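Local coordinates for putative periplasmic protein ydgH (Salmonella enterica subsp. enterica serovar Typhimurium, PDB 4EVU) that is of unknown function but is probably a secreted effector, represented here by its C-terminal domain of the YdgH/BhsA/McbA-like (DUF1471) family, at residues V18-Y29 / N62-K72. Numbering follows the deposited sequence.
Sequences VPFDSVKFTGNY and NNITISADLYK. With SO4 (sulfate ion), chain E.
Strands 21-28 and 63-71 pair antiparallel in the sheet of this YdgH/BhsA/McbA-like domain, their axes 4.5 Å apart and their directions 152° from each other. Register is fixed by reciprocal backbone bonds at V23/A68, F25/I66 and G27/I64; I66 N to F25 O (2.9 Å) is nearly straight, 168° at the hydrogen. Between the F25/I66 and G27/I64 pairs, T26 and T65 form a non-hydrogen-bonded pair whose hydroxyls meet, OG1 to OG1, at 2.7 Å. In both threonines OG1 lies beside the backbone N and anti to the carbonyl carbon, leaving each CG2 beside the carbonyl carbon; the T65 methyl then touches K24 CE at 3.6 Å.

Toward the C-terminus, ring contacts join the backbone pairing, F20 N still donating to L70 O. K72, bent at chi2 and chi4, lays CE over the centre of one F20 ring face, 3.5 Å from the centroid, and NZ follows at 4.3 Å, only 8° off the ring normal, a cation-pi contact. P19 CB makes a CH-pi contact over one face of the Y71 ring, 4.0 Å from the centroid and offset toward the rim. A water bridges V18 O and K72 N.

V23, F25, I64, I66, A68 and L70 share the face packed by helix 32-45, where F25 and I66 reach V39, and L70 reaches A43. Strand 63-71 continues the sheet into strand 50-57, whereas 21-28 is outermost within the chain.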
ATOM      1  N   VAL B  18      17.365  13.596   1.072  1.00 16.79           N
ATOM      2  CA  VAL B  18      17.291  14.189  -0.247  1.00 16.18           C
ATOM      3  C   VAL B  18      17.327  13.060  -1.288  1.00 14.10           C
ATOM      4  O   VAL B  18      18.327  12.356  -1.411  1.00 15.94           O
ATOM      5  CB  VAL B  18      18.424  15.185  -0.498  1.00 17.01           C
ATOM      6  CG1 VAL B  18      18.270  15.784  -1.850  1.00 16.93           C
ATOM      7  CG2 VAL B  18      18.489  16.252   0.591  1.00 18.55           C
ATOM      8  N   PRO B  19      16.232  12.866  -2.082  1.00 13.48           N
ATOM      9  CA  PRO B  19      16.208  11.788  -3.049  1.00 13.12           C
ATOM     10  C   PRO B  19      17.036  12.134  -4.268  1.00 13.19           C
ATOM     11  O   PRO B  19      17.246  13.304  -4.563  1.00 15.43           O
ATOM     12  CB  PRO B  19      14.723  11.638  -3.372  1.00 13.02           C
ATOM     13  CG  PRO B  19      14.172  12.995  -3.159  1.00 14.08           C
ATOM     14  CD  PRO B  19      14.954  13.572  -2.015  1.00 13.08           C
ATOM     15  N   PHE B  20      17.426  11.112  -5.003  1.00 12.55           N
ATOM     16  CA  PHE B  20      18.198  11.279  -6.229  1.00 12.02           C
ATOM     17  C   PHE B  20      17.456  10.977  -7.516  1.00 12.20           C
ATOM     18  O   PHE B  20      17.941  11.291  -8.602  1.00 13.70           O
ATOM     19  CB  PHE B  20      19.507  10.446  -6.189  1.00 13.49           C
ATOM     20  CG  PHE B  20      19.286   8.952  -6.326  1.00 14.04           C
ATOM     21  CD1 PHE B  20      19.363   8.337  -7.566  1.00 14.99           C
ATOM     22  CD2 PHE B  20      19.012   8.164  -5.233  1.00 14.88           C
ATOM     23  CE1 PHE B  20      19.168   6.945  -7.706  1.00 15.59           C
ATOM     24  CE2 PHE B  20      18.803   6.792  -5.378  1.00 14.05           C
ATOM     25  CZ  PHE B  20      18.873   6.194  -6.595  1.00 14.28           C
ATOM     26  N   ASP B  21      16.300  10.367  -7.383  1.00 12.84           N
ATOM     27  CA  ASP B  21      15.508   9.932  -8.534  1.00 12.85           C
ATOM     28  C   ASP B  21      14.138   9.482  -8.004  1.00 13.30           C
ATOM     29  O   ASP B  21      13.916   9.502  -6.799  1.00 12.98           O
ATOM     30  CB  ASP B  21      16.189   8.770  -9.285  1.00 13.18           C
ATOM     31  CG  ASP B  21      15.752   8.640 -10.760  1.00 15.55           C
ATOM     32  OD1 ASP B  21      14.830   9.325 -11.216  1.00 15.52           O
ATOM     33  OD2 ASP B  21      16.417   7.872 -11.486  1.00 23.29           O
ATOM     34  N   SER B  22      13.241   9.091  -8.900  0.56 13.64           N
ATOM     35  CA  SER B  22      12.013   8.444  -8.485  0.56 13.19           C
ATOM     36  C   SER B  22      11.632   7.354  -9.488  0.56 13.91           C
ATOM     37  O   SER B  22      12.214   7.256 -10.556  0.56 14.98           O
ATOM     38  CB  SER B  22      10.885   9.482  -8.300  0.56 13.82           C
ATOM     39  OG  SER B  22      10.643  10.168  -9.502  0.56 13.58           O
ATOM     40  N   VAL B  23      10.687   6.515  -9.087  1.00 14.88           N
ATOM     41  CA  VAL B  23      10.103   5.515  -9.974  1.00 14.32           C
ATOM     42  C   VAL B  23       8.590   5.834 -10.017  1.00 14.26           C
ATOM     43  O   VAL B  23       7.990   6.253  -9.024  1.00 15.23           O
ATOM     44  CB  VAL B  23      10.294   4.067  -9.483  1.00 16.38           C
ATOM     45  CG1 VAL B  23      11.722   3.700  -9.451  1.00 18.38           C
ATOM     46  CG2 VAL B  23       9.722   3.866  -8.157  1.00 18.42           C
ATOM     47  N   LYS B  24       8.009   5.642 -11.197  1.00 14.43           N
ATOM     48  CA  LYS B  24       6.581   5.890 -11.410  1.00 14.59           C
ATOM     49  C   LYS B  24       6.098   4.899 -12.435  1.00 14.56           C
ATOM     50  O   LYS B  24       6.633   4.810 -13.514  1.00 15.26           O
ATOM     51  CB  LYS B  24       6.387   7.314 -11.896  1.00 16.13           C
ATOM     52  CG  LYS B  24       4.968   7.786 -11.795  1.00 17.30           C
ATOM     53  CD  LYS B  24       4.210   7.563 -13.093  1.00 17.39           C
ATOM     54  CE  LYS B  24       2.716   7.850 -12.890  1.00 17.63           C
ATOM     55  NZ  LYS B  24       1.988   7.676 -14.187  1.00 18.61           N
ATOM     56  N   PHE B  25       5.077   4.142 -12.079  1.00 13.57           N
ATOM     57  CA  PHE B  25       4.603   3.079 -12.933  1.00 14.92           C
ATOM     58  C   PHE B  25       3.190   2.653 -12.553  1.00 14.59           C
ATOM     59  O   PHE B  25       2.692   3.010 -11.502  1.00 13.58           O
ATOM     60  CB  PHE B  25       5.536   1.864 -12.851  1.00 16.26           C
ATOM     61  CG  PHE B  25       5.559   1.185 -11.506  1.00 17.44           C
ATOM     62  CD1 PHE B  25       4.839   0.016 -11.277  1.00 19.80           C
ATOM     63  CD2 PHE B  25       6.293   1.726 -10.474  1.00 18.60           C
ATOM     64  CE1 PHE B  25       4.854  -0.592 -10.042  1.00 20.67           C
ATOM     65  CE2 PHE B  25       6.306   1.151  -9.225  1.00 19.42           C
ATOM     66  CZ  PHE B  25       5.614  -0.026  -8.999  1.00 19.38           C
ATOM     67  N   THR B  26       2.579   1.876 -13.447  1.00 16.09           N
ATOM     68  CA  THR B  26       1.265   1.278 -13.222  1.00 16.66           C
ATOM     69  C   THR B  26       1.391  -0.216 -13.383  1.00 17.48           C
ATOM     70  O   THR B  26       2.069  -0.671 -14.304  1.00 18.12           O
ATOM     71  CB  THR B  26       0.288   1.796 -14.264  1.00 17.56           C
ATOM     72  OG1 THR B  26       0.157   3.211 -14.140  1.00 19.20           O
ATOM     73  CG2 THR B  26      -1.055   1.181 -14.115  1.00 18.37           C
ATOM     74  N   GLY B  27       0.776  -0.968 -12.469  1.00 17.09           N
ATOM     75  CA  GLY B  27       0.703  -2.413 -12.598  1.00 19.09           C
ATOM     76  C   GLY B  27      -0.332  -3.041 -11.704  1.00 17.92           C
ATOM     77  O   GLY B  27      -1.075  -2.357 -11.047  1.00 18.34           O
ATOM     78  N   ASN B  28      -0.344  -4.356 -11.671  0.54 18.98           N
ATOM     79  CA  ASN B  28      -1.272  -5.089 -10.840  0.54 19.12           C
ATOM     80  C   ASN B  28      -0.976  -4.911  -9.346  0.54 18.72           C
ATOM     81  O   ASN B  28       0.175  -5.053  -8.903  0.54 19.71           O
ATOM     82  CB  ASN B  28      -1.213  -6.557 -11.209  0.54 19.63           C
ATOM     83  CG  ASN B  28      -1.568  -6.795 -12.664  0.54 22.10           C
ATOM     84  OD1 ASN B  28      -0.867  -7.503 -13.384  0.54 28.92           O
ATOM     85  ND2 ASN B  28      -2.661  -6.184 -13.104  0.54 23.41           N
ATOM     86  N   TYR B  29      -2.005  -4.589  -8.579  1.00 18.55           N
ATOM     87  CA  TYR B  29      -1.861  -4.281  -7.167  1.00 16.41           C
ATOM     88  C   TYR B  29      -1.505  -5.542  -6.364  1.00 17.09           C
ATOM     89  O   TYR B  29      -0.440  -5.632  -5.737  1.00 16.81           O
ATOM     90  CB  TYR B  29      -3.133  -3.579  -6.652  1.00 15.92           C
ATOM     91  CG  TYR B  29      -3.177  -3.461  -5.151  1.00 13.39           C
ATOM     92  CD1 TYR B  29      -2.179  -2.774  -4.435  1.00 14.25           C
ATOM     93  CD2 TYR B  29      -4.204  -4.049  -4.420  1.00 13.34           C
ATOM     94  CE1 TYR B  29      -2.198  -2.709  -3.075  1.00 13.38           C
ATOM     95  CE2 TYR B  29      -4.251  -3.982  -3.057  1.00 14.58           C
ATOM     96  CZ  TYR B  29      -3.242  -3.307  -2.372  1.00 12.09           C
ATOM     97  OH  TYR B  29      -3.310  -3.240  -1.022  1.00 13.33           O
ATOM     98  N   ASN B  62      -8.098  -3.105  -9.573  1.00 41.61           N
ATOM     99  CA  ASN B  62      -7.252  -4.025 -10.343  1.00 40.83           C
ATOM    100  C   ASN B  62      -5.788  -3.531 -10.395  1.00 36.74           C
ATOM    101  O   ASN B  62      -4.856  -4.192  -9.926  1.00 35.68           O
ATOM    102  CB  ASN B  62      -7.773  -4.131 -11.780  1.00 42.03           C
ATOM    103  CG  ASN B  62      -9.234  -4.548 -11.852  1.00 45.67           C
ATOM    104  OD1 ASN B  62      -9.568  -5.736 -11.701  1.00 50.57           O
ATOM    105  ND2 ASN B  62     -10.112  -3.576 -12.108  1.00 47.88           N
ATOM    106  N   ASN B  63      -5.595  -2.385 -11.036  1.00 31.05           N
ATOM    107  CA  ASN B  63      -4.270  -1.809 -11.194  1.00 27.20           C
ATOM    108  C   ASN B  63      -4.104  -0.682 -10.187  1.00 22.69           C
ATOM    109  O   ASN B  63      -5.061  -0.104  -9.656  1.00 22.59           O
ATOM    110  CB  ASN B  63      -4.004  -1.293 -12.623  1.00 27.80           C
ATOM    111  CG  ASN B  63      -3.889  -2.422 -13.661  1.00 30.60           C
ATOM    112  OD1 ASN B  63      -3.222  -3.434 -13.437  1.00 31.92           O
ATOM    113  ND2 ASN B  63      -4.548  -2.243 -14.806  1.00 34.40           N
ATOM    114  N   ILE B  64      -2.845  -0.398  -9.916  1.00 16.83           N
ATOM    115  CA  ILE B  64      -2.441   0.714  -9.049  1.00 14.58           C
ATOM    116  C   ILE B  64      -1.347   1.496  -9.792  1.00 14.14           C
ATOM    117  O   ILE B  64      -0.541   0.900 -10.481  1.00 14.43           O
ATOM    118  CB  ILE B  64      -1.966   0.191  -7.647  1.00 14.42           C
ATOM    119  CG1 ILE B  64      -1.707   1.342  -6.720  1.00 14.49           C
ATOM    120  CG2 ILE B  64      -0.780  -0.769  -7.745  1.00 15.22           C
ATOM    121  CD1 ILE B  64      -1.486   0.985  -5.256  1.00 15.82           C
ATOM    122  N   THR B  65      -1.398   2.816  -9.713  1.00 13.32           N
ATOM    123  CA  THR B  65      -0.347   3.702 -10.206  1.00 12.56           C
ATOM    124  C   THR B  65       0.346   4.268  -8.997  1.00 11.84           C
ATOM    125  O   THR B  65      -0.286   4.700  -8.058  1.00 11.06           O
ATOM    126  CB  THR B  65      -0.966   4.806 -11.095  1.00 13.80           C
ATOM    127  OG1 THR B  65      -1.540   4.200 -12.247  1.00 16.25           O
ATOM    128  CG2 THR B  65       0.079   5.799 -11.536  1.00 14.03           C
ATOM    129  N   ILE B  66       1.671   4.178  -8.995  1.00 12.88           N
ATOM    130  CA  ILE B  66       2.467   4.540  -7.850  1.00 14.48           C
ATOM    131  C   ILE B  66       3.649   5.334  -8.268  1.00 14.33           C
ATOM    132  O   ILE B  66       4.257   5.039  -9.305  1.00 15.53           O
ATOM    133  CB  ILE B  66       3.100   3.259  -7.238  1.00 18.44           C
ATOM    134  CG1 ILE B  66       2.110   2.546  -6.372  1.00 21.51           C
ATOM    135  CG2 ILE B  66       4.364   3.571  -6.382  1.00 20.41           C
ATOM    136  CD1 ILE B  66       2.420   2.696  -4.857  1.00 26.79           C
ATOM    137  N   SER B  67       4.030   6.267  -7.389  1.00 14.02           N
ATOM    138  CA  SER B  67       5.343   6.861  -7.512  1.00 14.61           C
ATOM    139  C   SER B  67       6.036   6.868  -6.154  1.00 13.78           C
ATOM    140  O   SER B  67       5.399   6.933  -5.119  1.00 14.00           O
ATOM    141  CB  SER B  67       5.256   8.251  -8.045  1.00 16.14           C
ATOM    142  OG  SER B  67       4.616   9.104  -7.170  1.00 17.89           O
ATOM    143  N   ALA B  68       7.363   6.820  -6.212  1.00 13.41           N
ATOM    144  CA  ALA B  68       8.223   6.797  -5.036  1.00 12.96           C
ATOM    145  C   ALA B  68       9.522   7.523  -5.284  1.00 12.62           C
ATOM    146  O   ALA B  68      10.166   7.358  -6.319  1.00 14.27           O
ATOM    147  CB  ALA B  68       8.540   5.357  -4.613  1.00 13.60           C
ATOM    148  N   ASP B  69       9.900   8.325  -4.313  1.00 11.10           N
ATOM    149  CA  ASP B  69      11.224   8.949  -4.297  1.00 12.13           C
ATOM    150  C   ASP B  69      12.251   7.868  -3.881  1.00 11.04           C
ATOM    151  O   ASP B  69      11.945   7.003  -3.040  1.00 11.54           O
ATOM    152  CB  ASP B  69      11.258  10.062  -3.280  1.00 11.56           C
ATOM    153  CG  ASP B  69      10.649  11.363  -3.733  1.00 11.62           C
ATOM    154  OD1 ASP B  69      10.556  11.614  -4.951  1.00 14.83           O
ATOM    155  OD2 ASP B  69      10.325  12.188  -2.813  1.00 13.28           O
ATOM    156  N   LEU B  70      13.441   7.938  -4.492  1.00 11.04           N
ATOM    157  CA  LEU B  70      14.551   7.040  -4.235  1.00 11.71           C
ATOM    158  C   LEU B  70      15.689   7.735  -3.504  1.00 12.05           C
ATOM    159  O   LEU B  70      16.025   8.852  -3.826  1.00 13.29           O
ATOM    160  CB  LEU B  70      15.067   6.482  -5.530  1.00 12.70           C
ATOM    161  CG  LEU B  70      14.105   5.695  -6.415  1.00 13.79           C
ATOM    162  CD1 LEU B  70      14.917   5.085  -7.567  1.00 15.20           C
ATOM    163  CD2 LEU B  70      13.302   4.668  -5.655  1.00 15.37           C
ATOM    164  N   TYR B  71      16.337   6.999  -2.596  1.00 12.89           N
ATOM    165  CA  TYR B  71      17.424   7.514  -1.768  1.00 13.80           C
ATOM    166  C   TYR B  71      18.595   6.533  -1.728  1.00 15.09           C
ATOM    167  O   TYR B  71      18.419   5.288  -1.668  1.00 16.00           O
ATOM    168  CB  TYR B  71      16.967   7.773  -0.330  1.00 14.21           C
ATOM    169  CG  TYR B  71      15.779   8.640  -0.193  1.00 14.66           C
ATOM    170  CD1 TYR B  71      15.893   9.987   0.141  1.00 13.04           C
ATOM    171  CD2 TYR B  71      14.480   8.113  -0.392  1.00 14.20           C
ATOM    172  CE1 TYR B  71      14.750  10.790   0.263  1.00 14.84           C
ATOM    173  CE2 TYR B  71      13.389   8.905  -0.304  1.00 15.16           C
ATOM    174  CZ  TYR B  71      13.505  10.225   0.051  1.00 13.37           C
ATOM    175  OH  TYR B  71      12.377  11.029   0.137  1.00 17.39           O
ATOM    176  N   LYS B  72      19.791   7.121  -1.702  1.00 17.70           N
ATOM    177  CA  LYS B  72      21.006   6.373  -1.431  1.00 19.96           C
ATOM    178  C   LYS B  72      21.157   6.088   0.065  1.00 21.98           C
ATOM    179  O   LYS B  72      20.583   6.789   0.919  1.00 24.35           O
ATOM    180  CB  LYS B  72      22.240   7.126  -1.957  1.00 20.07           C
ATOM    181  CG  LYS B  72      22.204   7.415  -3.456  1.00 20.25           C
ATOM    182  CD  LYS B  72      22.450   6.181  -4.305  1.00 23.01           C
ATOM    183  CE  LYS B  72      22.339   6.442  -5.793  1.00 23.95           C
ATOM    184  NZ  LYS B  72      23.403   7.278  -6.328  1.00 29.53           N
ATOM    185  OXT LYS B  72      21.840   5.117   0.458  1.00 25.56           O
TER
HETATM  186  S   SO4 E 402      -7.823   0.003 -14.234  0.60 37.02           S
HETATM  187  O1  SO4 E 402      -7.784   1.274 -13.512  0.60 38.60           O
HETATM  188  O2  SO4 E 402      -7.048  -0.986 -13.475  0.60 38.65           O
HETATM  189  O3  SO4 E 402      -9.203  -0.458 -14.358  0.60 39.04           O
HETATM  190  O4  SO4 E 402      -7.238   0.140 -15.580  0.60 39.02           O
HETATM  191  O   HOH W   1      19.708  10.064  -2.044  1.00 20.05           O